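Local coordinates for protein putative aspartate aminotransferase (Thermus thermophilus, PDB 1IUG) that uses pyridoxal 5'-phosphate, held on a lysine as a Schiff base, and probably transfers amino groups between amino acids and 2-oxo acids as an aspartate aminotransferase, at residues Pro9-Pro14 with Gly327-Tyr332. Residues are numbered along the deposited sequence; the frame is centred on the assembly and turned at random.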
loop_
_atom_site.group_PDB
_atom_site.type_symbol
_atom_site.label_atom_id
_atom_site.label_comp_id
_atom_site.label_asym_id
_atom_site.label_seq_id
_atom_site.Cartn_x
_atom_site.Cartn_y
_atom_site.Cartn_z
ATOM N N PRO A 9 -6.128 13.180 -4.172
ATOM C CA PRO A 9 -5.626 12.701 -5.466
ATOM C C PRO A 9 -5.794 13.762 -6.550
ATOM O O PRO A 9 -6.509 14.755 -6.365
ATOM C CB PRO A 9 -6.514 11.486 -5.741
ATOM C CG PRO A 9 -6.810 10.975 -4.366
ATOM C CD PRO A 9 -7.143 12.251 -3.645
ATOM N N VAL A 10 -5.140 13.548 -7.684
ATOM C CA VAL A 10 -5.207 14.498 -8.783
ATOM C C VAL A 10 -5.664 13.894 -10.102
ATOM O O VAL A 10 -5.853 12.683 -10.230
ATOM C CB VAL A 10 -3.828 15.166 -9.044
ATOM C CG1 VAL A 10 -3.339 15.911 -7.801
ATOM C CG2 VAL A 10 -2.809 14.116 -9.491
ATOM N N ARG A 11 -5.834 14.788 -11.070
ATOM C CA ARG A 11 -6.219 14.482 -12.440
ATOM C C ARG A 11 -5.048 13.665 -12.990
ATOM O O ARG A 11 -3.902 14.119 -12.964
ATOM C CB ARG A 11 -6.341 15.815 -13.176
ATOM C CG ARG A 11 -7.513 15.976 -14.105
ATOM C CD ARG A 11 -7.525 15.008 -15.241
ATOM N NE ARG A 11 -7.297 15.743 -16.484
ATOM C CZ ARG A 11 -8.144 16.631 -17.009
ATOM N NH1 ARG A 11 -9.300 16.905 -16.409
ATOM N NH2 ARG A 11 -7.824 17.259 -18.135
ATOM N N LEU A 12 -5.339 12.458 -13.461
ATOM C CA LEU A 12 -4.305 11.564 -13.966
ATOM C C LEU A 12 -3.675 11.906 -15.309
ATOM O O LEU A 12 -4.338 12.362 -16.240
ATOM C CB LEU A 12 -4.817 10.121 -14.001
ATOM C CG LEU A 12 -5.239 9.491 -12.672
ATOM C CD1 LEU A 12 -5.606 8.027 -12.907
ATOM C CD2 LEU A 12 -4.114 9.606 -11.642
ATOM N N HIS A 13 -2.371 11.677 -15.388
ATOM C CA HIS A 13 -1.622 11.910 -16.611
ATOM C C HIS A 13 -2.023 10.797 -17.586
ATOM O O HIS A 13 -2.206 9.648 -17.179
ATOM C CB HIS A 13 -0.120 11.843 -16.317
ATOM C CG HIS A 13 0.743 12.243 -17.472
ATOM N ND1 HIS A 13 1.413 13.447 -17.517
ATOM C CD2 HIS A 13 1.044 11.602 -18.627
ATOM C CE1 HIS A 13 2.088 13.530 -18.648
ATOM N NE2 HIS A 13 1.880 12.425 -19.340
ATOM N N PRO A 14 -2.212 11.136 -18.874
ATOM C CA PRO A 14 -2.596 10.175 -19.915
ATOM C C PRO A 14 -1.725 8.907 -19.958
ATOM O O PRO A 14 -2.238 7.808 -20.176
ATOM C CB PRO A 14 -2.471 11.002 -21.192
ATOM C CG PRO A 14 -2.922 12.352 -20.728
ATOM C CD PRO A 14 -2.174 12.505 -19.422
ATOM N N GLY A 327 -2.688 18.584 -10.835
ATOM C CA GLY A 327 -2.953 17.465 -11.724
ATOM C C GLY A 327 -2.506 17.685 -13.160
ATOM O O GLY A 327 -1.939 18.723 -13.485
ATOM N N ALA A 328 -2.781 16.715 -14.029
ATOM C CA ALA A 328 -2.383 16.805 -15.431
ATOM C C ALA A 328 -3.245 17.771 -16.246
ATOM O O ALA A 328 -4.148 17.358 -16.976
ATOM C CB ALA A 328 -2.377 15.415 -16.066
ATOM N N TYR A 329 -2.956 19.061 -16.097
ATOM C CA TYR A 329 -3.669 20.126 -16.798
ATOM C C TYR A 329 -2.667 20.951 -17.570
ATOM O O TYR A 329 -1.548 21.177 -17.096
ATOM C CB TYR A 329 -4.363 21.065 -15.809
ATOM C CG TYR A 329 -5.507 20.453 -15.052
ATOM C CD1 TYR A 329 -5.397 20.167 -13.689
ATOM C CD2 TYR A 329 -6.714 20.180 -15.690
ATOM C CE1 TYR A 329 -6.467 19.628 -12.979
ATOM C CE2 TYR A 329 -7.786 19.641 -14.994
ATOM C CZ TYR A 329 -7.659 19.368 -13.642
ATOM O OH TYR A 329 -8.733 18.840 -12.970
ATOM N N ASP A 330 -3.063 21.419 -18.750
ATOM C CA ASP A 330 -2.163 22.247 -19.533
ATOM C C ASP A 330 -2.464 23.727 -19.325
ATOM O O ASP A 330 -3.285 24.095 -18.483
ATOM C CB ASP A 330 -2.165 21.853 -21.026
ATOM C CG ASP A 330 -3.449 22.239 -21.768
ATOM O OD1 ASP A 330 -3.490 21.995 -22.991
ATOM O OD2 ASP A 330 -4.401 22.784 -21.169
ATOM N N ARG A 331 -1.757 24.555 -20.083
ATOM C CA ARG A 331 -1.866 26.012 -20.070
ATOM C C ARG A 331 -3.328 26.481 -20.215
ATOM O O ARG A 331 -3.826 27.273 -19.413
ATOM C CB ARG A 331 -1.025 26.528 -21.252
ATOM C CG ARG A 331 -0.350 27.890 -21.148
ATOM C CD ARG A 331 -1.318 29.032 -20.956
ATOM N NE ARG A 331 -0.764 30.318 -21.389
ATOM C CZ ARG A 331 0.335 30.888 -20.896
ATOM N NH1 ARG A 331 1.046 30.295 -19.940
ATOM N NH2 ARG A 331 0.694 32.091 -21.324
ATOM N N TYR A 332 -4.031 25.916 -21.190
ATOM C CA TYR A 332 -5.403 26.315 -21.481
ATOM C C TYR A 332 -6.512 25.760 -20.602
ATOM O O TYR A 332 -7.560 26.390 -20.452
ATOM C CB TYR A 332 -5.661 26.119 -22.971
ATOM C CG TYR A 332 -4.555 26.792 -23.748
ATOM C CD1 TYR A 332 -3.517 26.046 -24.313
ATOM C CD2 TYR A 332 -4.467 28.187 -23.797
ATOM C CE1 TYR A 332 -2.420 26.668 -24.896
ATOM C CE2 TYR A 332 -3.375 28.819 -24.377
ATOM C CZ TYR A 332 -2.355 28.055 -24.922
ATOM O OH TYR A 332 -1.262 28.673 -25.477
#
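R11 O accepts a hydrogen bond from A328 N at 3.0 Å, nearly straight at the hydrogen (168°), and this bond ties the two loops together backbone to backbone. The donor stands above the carbonyl plane rather than within it. A328 is the centre of an inverse gamma turn, in which Y329 N returns weakly to G327 O, and the small methyl of A328 packs against the other loop, its CB 3.6 Å from H13 CA. Just before it, G327 suits close backbone packing: with no side chain, it lets its CA come within 3.6 Å of V10 CB while the chain passes close to R11.

R11 and Y329 pack by their side chains, which cross at about a right angle. R11 CG sits 3.4 Å from Y329 CZ, near the hydroxyl end of the ring. The arginine chain then bends at chi2 (-62°) and chi3, bringing one face of its guanidinium over Y329 CE2, with R11 NH1 3.4 Å from Y329 CE2 and the two planes tilted 50° apart. A long, flexible arginine can thus set its CB and CG against the hydroxyl end of Y329 while its NH2 reaches a salt bridge with E333, and Y329 OH is hydrogen-bonded to L4 O.

H13 and D330 hold the N-cap positions of helices 14-21 and 331-348, D330 through its carboxylate to E333 N. The contact joins the loop leaving strand 3-4 to the loop that leads into the C-terminal helix 331-348, with H13 resting on helix 233-246 and L12 packing on Q24 of the second subunit.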